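Local coordinates for protein putative transcriptional regulator, IclR family (PDB 3OBF) that probably acts as a DNA-binding transcription regulator of the IclR family, the present chain being its C-terminal, GAF-like domain without the helix-turn-helix part, at residues 58-66 / 110-118; 122-130 / 160-171. All blocks are in the same frame, centred on the assembly; numbering follows the deposited sequence. Where two conformers were deposited one is given.

Interaction 1 of 2, residues 58-66 / 110-118; sequences EALSSSVQV and WAVNFGETS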
# COMPACT_ATOMS: atom_id res chain seq x y z
N GLU A 58 -5.90 9.63 0.14
CA GLU A 58 -6.35 9.61 1.54
C GLU A 58 -5.23 9.03 2.37
O GLU A 58 -4.65 7.97 2.05
CB GLU A 58 -7.61 8.76 1.69
CG GLU A 58 -8.81 9.38 0.90
CD GLU A 58 -10.02 8.47 0.80
OE1 GLU A 58 -10.87 8.53 1.71
OE2 GLU A 58 -10.16 7.73 -0.21
N ALA A 59 -4.92 9.74 3.43
CA ALA A 59 -3.86 9.38 4.35
C ALA A 59 -3.98 7.93 4.82
O ALA A 59 -2.99 7.21 4.93
CB ALA A 59 -3.82 10.36 5.52
N LEU A 60 -5.22 7.50 5.07
CA LEU A 60 -5.43 6.21 5.71
C LEU A 60 -5.40 5.03 4.74
O LEU A 60 -5.38 3.87 5.15
CB LEU A 60 -6.66 6.23 6.61
CG LEU A 60 -6.47 7.07 7.89
CD1 LEU A 60 -7.70 7.02 8.80
CD2 LEU A 60 -5.23 6.62 8.71
N SER A 61 -5.35 5.36 3.45
CA SER A 61 -5.14 4.39 2.38
C SER A 61 -3.80 3.67 2.60
O SER A 61 -2.75 4.32 2.78
CB SER A 61 -5.18 5.11 1.02
OG SER A 61 -5.09 4.22 -0.07
N SER A 62 -3.84 2.35 2.65
CA SER A 62 -2.66 1.55 2.97
C SER A 62 -1.46 1.92 2.13
O SER A 62 -0.35 2.13 2.63
CB SER A 62 -2.96 0.07 2.76
OG SER A 62 -3.76 -0.41 3.82
N SER A 63 -1.71 1.95 0.83
CA SER A 63 -0.74 2.33 -0.19
C SER A 63 -0.09 3.69 0.11
O SER A 63 1.12 3.88 -0.06
CB SER A 63 -1.52 2.39 -1.50
OG SER A 63 -0.69 2.61 -2.60
N VAL A 64 -0.93 4.62 0.54
CA VAL A 64 -0.52 5.99 0.79
C VAL A 64 0.35 6.01 2.06
O VAL A 64 1.40 6.68 2.08
CB VAL A 64 -1.74 6.93 0.90
CG1 VAL A 64 -1.32 8.34 1.40
CG2 VAL A 64 -2.41 7.04 -0.47
N GLN A 65 -0.05 5.23 3.08
CA GLN A 65 0.73 5.13 4.32
C GLN A 65 2.15 4.66 4.03
O GLN A 65 3.13 5.26 4.54
CB GLN A 65 0.09 4.16 5.32
CG GLN A 65 -1.20 4.67 6.00
CD GLN A 65 -1.83 3.61 6.90
OE1 GLN A 65 -1.23 3.17 7.90
NE2 GLN A 65 -3.05 3.18 6.56
N VAL A 66 2.26 3.60 3.23
CA VAL A 66 3.57 3.01 2.87
C VAL A 66 4.49 4.07 2.23
O VAL A 66 5.64 4.25 2.66
CB VAL A 66 3.35 1.83 1.92
CG1 VAL A 66 4.63 1.37 1.27
CG2 VAL A 66 2.71 0.71 2.67
N TRP A 110 3.83 -4.15 6.96
CA TRP A 110 2.70 -3.74 6.13
C TRP A 110 1.84 -2.68 6.84
O TRP A 110 1.76 -2.65 8.04
CB TRP A 110 1.83 -4.93 5.72
CG TRP A 110 1.09 -5.62 6.87
CD1 TRP A 110 -0.17 -5.33 7.35
CD2 TRP A 110 1.57 -6.73 7.65
NE1 TRP A 110 -0.51 -6.20 8.37
CE2 TRP A 110 0.54 -7.06 8.59
CE3 TRP A 110 2.76 -7.48 7.66
CZ2 TRP A 110 0.68 -8.09 9.52
CZ3 TRP A 110 2.90 -8.51 8.59
CH2 TRP A 110 1.86 -8.80 9.51
N ALA A 111 1.23 -1.78 6.06
CA ALA A 111 0.24 -0.84 6.58
C ALA A 111 -1.13 -1.43 6.39
O ALA A 111 -1.36 -2.32 5.54
CB ALA A 111 0.36 0.51 5.88
N VAL A 112 -2.05 -0.93 7.20
CA VAL A 112 -3.39 -1.43 7.32
C VAL A 112 -4.42 -0.30 7.15
O VAL A 112 -4.27 0.78 7.70
CB VAL A 112 -3.57 -2.07 8.71
CG1 VAL A 112 -5.02 -2.16 9.05
CG2 VAL A 112 -2.93 -3.46 8.76
N ASN A 113 -5.43 -0.55 6.33
CA ASN A 113 -6.61 0.30 6.25
C ASN A 113 -7.81 -0.60 6.51
O ASN A 113 -8.18 -1.41 5.68
CB ASN A 113 -6.69 0.96 4.87
CG ASN A 113 -8.01 1.68 4.61
OD1 ASN A 113 -8.76 2.05 5.54
ND2 ASN A 113 -8.29 1.90 3.35
N PHE A 114 -8.40 -0.49 7.69
CA PHE A 114 -9.46 -1.43 8.06
C PHE A 114 -10.81 -0.72 8.00
O PHE A 114 -11.30 -0.33 9.01
CB PHE A 114 -9.20 -1.98 9.49
CG PHE A 114 -10.09 -3.17 9.87
CD1 PHE A 114 -10.07 -4.35 9.13
CD2 PHE A 114 -10.92 -3.10 10.98
CE1 PHE A 114 -10.86 -5.44 9.48
CE2 PHE A 114 -11.72 -4.18 11.35
CZ PHE A 114 -11.70 -5.36 10.59
N GLY A 115 -11.37 -0.52 6.81
CA GLY A 115 -12.61 0.27 6.63
C GLY A 115 -12.49 1.73 7.03
O GLY A 115 -13.48 2.38 7.41
N GLU A 116 -11.26 2.26 6.95
CA GLU A 116 -10.96 3.58 7.47
C GLU A 116 -11.00 4.73 6.44
O GLU A 116 -10.96 5.90 6.83
CB GLU A 116 -9.62 3.55 8.21
CG GLU A 116 -9.60 2.67 9.45
CD GLU A 116 -8.19 2.55 10.02
OE1 GLU A 116 -7.78 3.47 10.77
OE2 GLU A 116 -7.49 1.55 9.71
N THR A 117 -11.05 4.41 5.15
CA THR A 117 -11.31 5.43 4.12
C THR A 117 -12.70 5.24 3.53
O THR A 117 -13.30 6.17 2.99
CB THR A 117 -10.26 5.38 2.99
OG1 THR A 117 -10.33 4.11 2.34
CG2 THR A 117 -8.88 5.56 3.55
N SER A 118 -13.19 4.01 3.63
CA SER A 118 -14.49 3.60 3.12
C SER A 118 -14.93 2.40 3.98
O SER A 118 -14.18 1.42 4.11
CB SER A 118 -14.36 3.23 1.64
OG SER A 118 -15.54 2.59 1.17
O HOH W 1 -6.09 0.62 1.26
O HOH W 2 -1.34 1.18 9.24
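The first turn of helix 62-69 (residues 62-66) runs roughly antiparallel to strand 111-114, at 152° with axes 7.2 Å apart, the CA atoms of Ser62 and Ala111 facing each other. The strand is an outermost one of the antiparallel sheet in this GAF-like IclR C-terminal domain, and the helix lies over one face of it. Gln65 is the polar link: its chain, extended beyond CG (chi2 176°), brings NE2 to Val112 O at 2.9 Å, nearly straight (162°), while the same nitrogen bonds Leu60 O at 2.8 Å. Both acceptors lie close to the amide plane of Gln65, although the nitrogen sits above the plane of each carbonyl. With OE1 bonded to Arg101, the amide's rotation is fixed. An alanine here would remove the amide, and would probably leave Leu60 O without this donor and the helix start unbonded to Val112 O. Val66 CG2 also packs on Ala111 CB. CG2 of Thr117 lies over the face of the Leu60-Ser61 peptide, 3.5 Å from Ser61 N, and against Leu60 CB, and Leu60 CD1 meets Glu116 CB. Asn113 forms an Asx motif, OD1 accepting from Glu116 N, and its ND2 donates to Thr117 OG1 at 3.2 Å. Glu116, in a salt bridge with Arg101, turns back on the strand, where the anti lone pair of OE2 takes the N-H of Phe114 at 3.0 Å.

Interaction 2 of 2, residues 122-130 / 160-171; sequences VGVASPVYD and CAAAAAKVTTRL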
# COMPACT_ATOMS: atom_id res chain seq x y z
N VAL A 122 -11.24 -2.70 2.73
CA VAL A 122 -10.11 -2.95 3.59
C VAL A 122 -8.85 -2.93 2.69
O VAL A 122 -8.98 -3.06 1.47
CB VAL A 122 -10.33 -4.31 4.24
CG1 VAL A 122 -9.09 -5.14 4.34
CG2 VAL A 122 -11.05 -4.15 5.55
N GLY A 123 -7.67 -2.75 3.27
CA GLY A 123 -6.43 -2.84 2.52
C GLY A 123 -5.19 -3.06 3.36
O GLY A 123 -5.09 -2.58 4.50
N VAL A 124 -4.25 -3.81 2.80
CA VAL A 124 -2.91 -3.84 3.35
C VAL A 124 -1.93 -3.55 2.22
O VAL A 124 -2.18 -3.92 1.09
CB VAL A 124 -2.56 -5.22 3.99
CG1 VAL A 124 -3.42 -5.50 5.27
CG2 VAL A 124 -2.70 -6.36 2.95
N ALA A 125 -0.81 -2.92 2.53
CA ALA A 125 0.21 -2.61 1.53
C ALA A 125 1.62 -2.70 2.15
O ALA A 125 1.80 -2.41 3.34
CB ALA A 125 -0.04 -1.22 0.96
N SER A 126 2.58 -3.03 1.31
CA SER A 126 3.99 -3.21 1.73
C SER A 126 4.96 -2.56 0.74
O SER A 126 4.65 -2.49 -0.44
CB SER A 126 4.32 -4.70 1.84
OG SER A 126 3.49 -5.30 2.83
N PRO A 127 6.13 -2.09 1.22
CA PRO A 127 7.04 -1.34 0.34
C PRO A 127 7.94 -2.27 -0.48
O PRO A 127 8.23 -3.38 -0.05
CB PRO A 127 7.84 -0.46 1.31
CG PRO A 127 7.83 -1.29 2.64
CD PRO A 127 6.52 -2.02 2.65
N VAL A 128 8.35 -1.81 -1.66
CA VAL A 128 9.27 -2.53 -2.53
C VAL A 128 10.46 -1.61 -2.62
O VAL A 128 10.28 -0.41 -2.76
CB VAL A 128 8.64 -2.73 -3.93
CG1 VAL A 128 9.70 -3.23 -4.95
CG2 VAL A 128 7.47 -3.70 -3.85
N TYR A 129 11.66 -2.16 -2.49
CA TYR A 129 12.90 -1.37 -2.57
C TYR A 129 13.79 -1.77 -3.74
O TYR A 129 13.80 -2.93 -4.15
CB TYR A 129 13.73 -1.50 -1.28
CG TYR A 129 13.00 -1.04 -0.06
CD1 TYR A 129 13.00 0.29 0.30
CD2 TYR A 129 12.32 -1.95 0.73
CE1 TYR A 129 12.30 0.71 1.46
CE2 TYR A 129 11.65 -1.55 1.87
CZ TYR A 129 11.64 -0.22 2.22
OH TYR A 129 10.95 0.16 3.33
N ASP A 130 14.56 -0.80 -4.26
CA ASP A 130 15.55 -1.07 -5.30
C ASP A 130 16.92 -1.34 -4.65
O ASP A 130 17.03 -1.36 -3.41
CB ASP A 130 15.63 0.07 -6.33
CG ASP A 130 16.25 1.39 -5.78
OD1 ASP A 130 16.95 1.42 -4.72
OD2 ASP A 130 16.03 2.44 -6.47
N CYS A 160 1.05 -9.99 1.87
CA CYS A 160 1.42 -8.80 1.13
C CYS A 160 2.90 -8.52 1.33
O CYS A 160 3.61 -8.22 0.39
CB CYS A 160 0.57 -7.63 1.60
SG CYS A 160 0.74 -6.18 0.63
N ALA A 161 3.35 -8.62 2.57
CA ALA A 161 4.72 -8.33 2.91
C ALA A 161 5.63 -9.38 2.25
O ALA A 161 6.72 -9.03 1.75
CB ALA A 161 4.88 -8.34 4.42
N ALA A 162 5.19 -10.64 2.23
CA ALA A 162 5.99 -11.69 1.60
C ALA A 162 6.13 -11.44 0.12
O ALA A 162 7.22 -11.56 -0.41
CB ALA A 162 5.41 -13.11 1.88
N ALA A 163 5.04 -11.05 -0.55
CA ALA A 163 5.06 -10.73 -1.98
C ALA A 163 5.95 -9.51 -2.27
O ALA A 163 6.76 -9.54 -3.21
CB ALA A 163 3.64 -10.50 -2.52
N ALA A 164 5.82 -8.46 -1.46
CA ALA A 164 6.70 -7.28 -1.66
C ALA A 164 8.19 -7.62 -1.50
O ALA A 164 9.03 -7.09 -2.23
CB ALA A 164 6.31 -6.10 -0.77
N ALA A 165 8.50 -8.53 -0.56
CA ALA A 165 9.88 -8.96 -0.33
C ALA A 165 10.39 -9.73 -1.54
O ALA A 165 11.57 -9.70 -1.85
CB ALA A 165 10.00 -9.83 0.94
N LYS A 166 9.49 -10.46 -2.21
CA LYS A 166 9.88 -11.22 -3.41
C LYS A 166 10.20 -10.25 -4.57
O LYS A 166 11.13 -10.47 -5.33
CB LYS A 166 8.73 -12.14 -3.87
CG LYS A 166 8.75 -13.54 -3.35
CD LYS A 166 8.07 -14.49 -4.32
CE LYS A 166 8.81 -15.86 -4.35
NZ LYS A 166 8.31 -16.90 -3.38
N VAL A 167 9.38 -9.22 -4.75
CA VAL A 167 9.66 -8.23 -5.77
C VAL A 167 11.00 -7.50 -5.50
O VAL A 167 11.83 -7.36 -6.39
CB VAL A 167 8.48 -7.25 -5.92
CG1 VAL A 167 8.78 -6.12 -6.98
CG2 VAL A 167 7.25 -8.03 -6.31
N THR A 168 11.21 -7.09 -4.25
CA THR A 168 12.45 -6.43 -3.85
C THR A 168 13.65 -7.32 -4.17
O THR A 168 14.62 -6.87 -4.79
CB THR A 168 12.45 -6.13 -2.35
OG1 THR A 168 11.46 -5.15 -2.06
CG2 THR A 168 13.83 -5.63 -1.87
N THR A 169 13.58 -8.58 -3.72
CA THR A 169 14.63 -9.55 -3.97
C THR A 169 14.90 -9.64 -5.46
O THR A 169 16.06 -9.64 -5.89
CB THR A 169 14.20 -10.94 -3.50
OG1 THR A 169 14.12 -10.96 -2.07
CG2 THR A 169 15.19 -12.03 -3.96
N ARG A 170 13.85 -9.70 -6.27
CA ARG A 170 14.04 -9.90 -7.68
C ARG A 170 14.58 -8.67 -8.39
O ARG A 170 15.13 -8.80 -9.48
CB ARG A 170 12.76 -10.40 -8.34
CG ARG A 170 12.40 -11.83 -8.02
CD ARG A 170 11.73 -12.38 -9.25
NE ARG A 170 10.68 -13.36 -9.00
CZ ARG A 170 9.50 -13.36 -9.64
NH1 ARG A 170 9.22 -12.41 -10.56
NH2 ARG A 170 8.60 -14.30 -9.36
N LEU A 171 14.43 -7.50 -7.78
CA LEU A 171 15.03 -6.26 -8.28
C LEU A 171 16.49 -6.09 -7.87
O LEU A 171 17.12 -5.12 -8.25
CB LEU A 171 14.23 -5.03 -7.80
CG LEU A 171 12.80 -4.83 -8.31
CD1 LEU A 171 12.16 -3.66 -7.58
CD2 LEU A 171 12.78 -4.55 -9.79
O HOH W 3 9.85 -5.22 0.25
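Val128 and Thr168 make the centre of this contact. Val128 CG1, anti to its own nitrogen (chi1 169°), reaches Val167 CG1 and Leu171 CD1, each at 3.6 Å; the side chain of Val167 crosses that of Val128 obliquely, and that of Leu171 at about a right angle. The other methyl, CG2, rests on Ala164 CB. Beside this apolar cluster Thr168 OG1 accepts the backbone N-H of Tyr129 at 3.0 Å and 168°, a nearly straight bond from a helix side chain to a strand. Strand and helix run almost parallel, 7° apart with axes 6.9 Å from each other: the C-terminal helix lies along one face of the antiparallel sheet of the IclR C-terminal domain. Small residues permit the close approach. Ala164 CB comes to 3.6 Å from Ser126 CB and to 3.4 Å from Pro127 O, and Ser126 OG lies over Ala161 CA while bonding Gly109 O. At the start of segment 160-171, Cys160 CB meets Val124 CG2 at 3.8 Å, its SG lying near the backbone of Ala125. From outside, Ile141 of the neighbouring strand 135-144 packs on Cys160, and Leu153 and Leu156, earlier in the helix, pack on Val124.

How the interactions relate
From the N terminus, residues 58-66 come first, and interaction 1 closes a loop of 43 residues, largely helical, when the chain returns as strand 111-114. Only after that does interaction 2 open at 122-130; its loop of 29 residues runs through strand 135-144 and the first half of helix 150-170. The two loops therefore follow in series, neither nested nor crossed. They are joined through the sheet, where strands 111-114 and 121-129 are antiparallel neighbours: Asn113 N probably bonds Gly123 O, and Ala111 N Ala125 O. In one of its two conformers, Ser62 OG bonds Gly123 O, linking helix 62-69 to that strand. Helices 62-69 and 150-170 thus lie on opposite sheet faces, both touching strand 121-129.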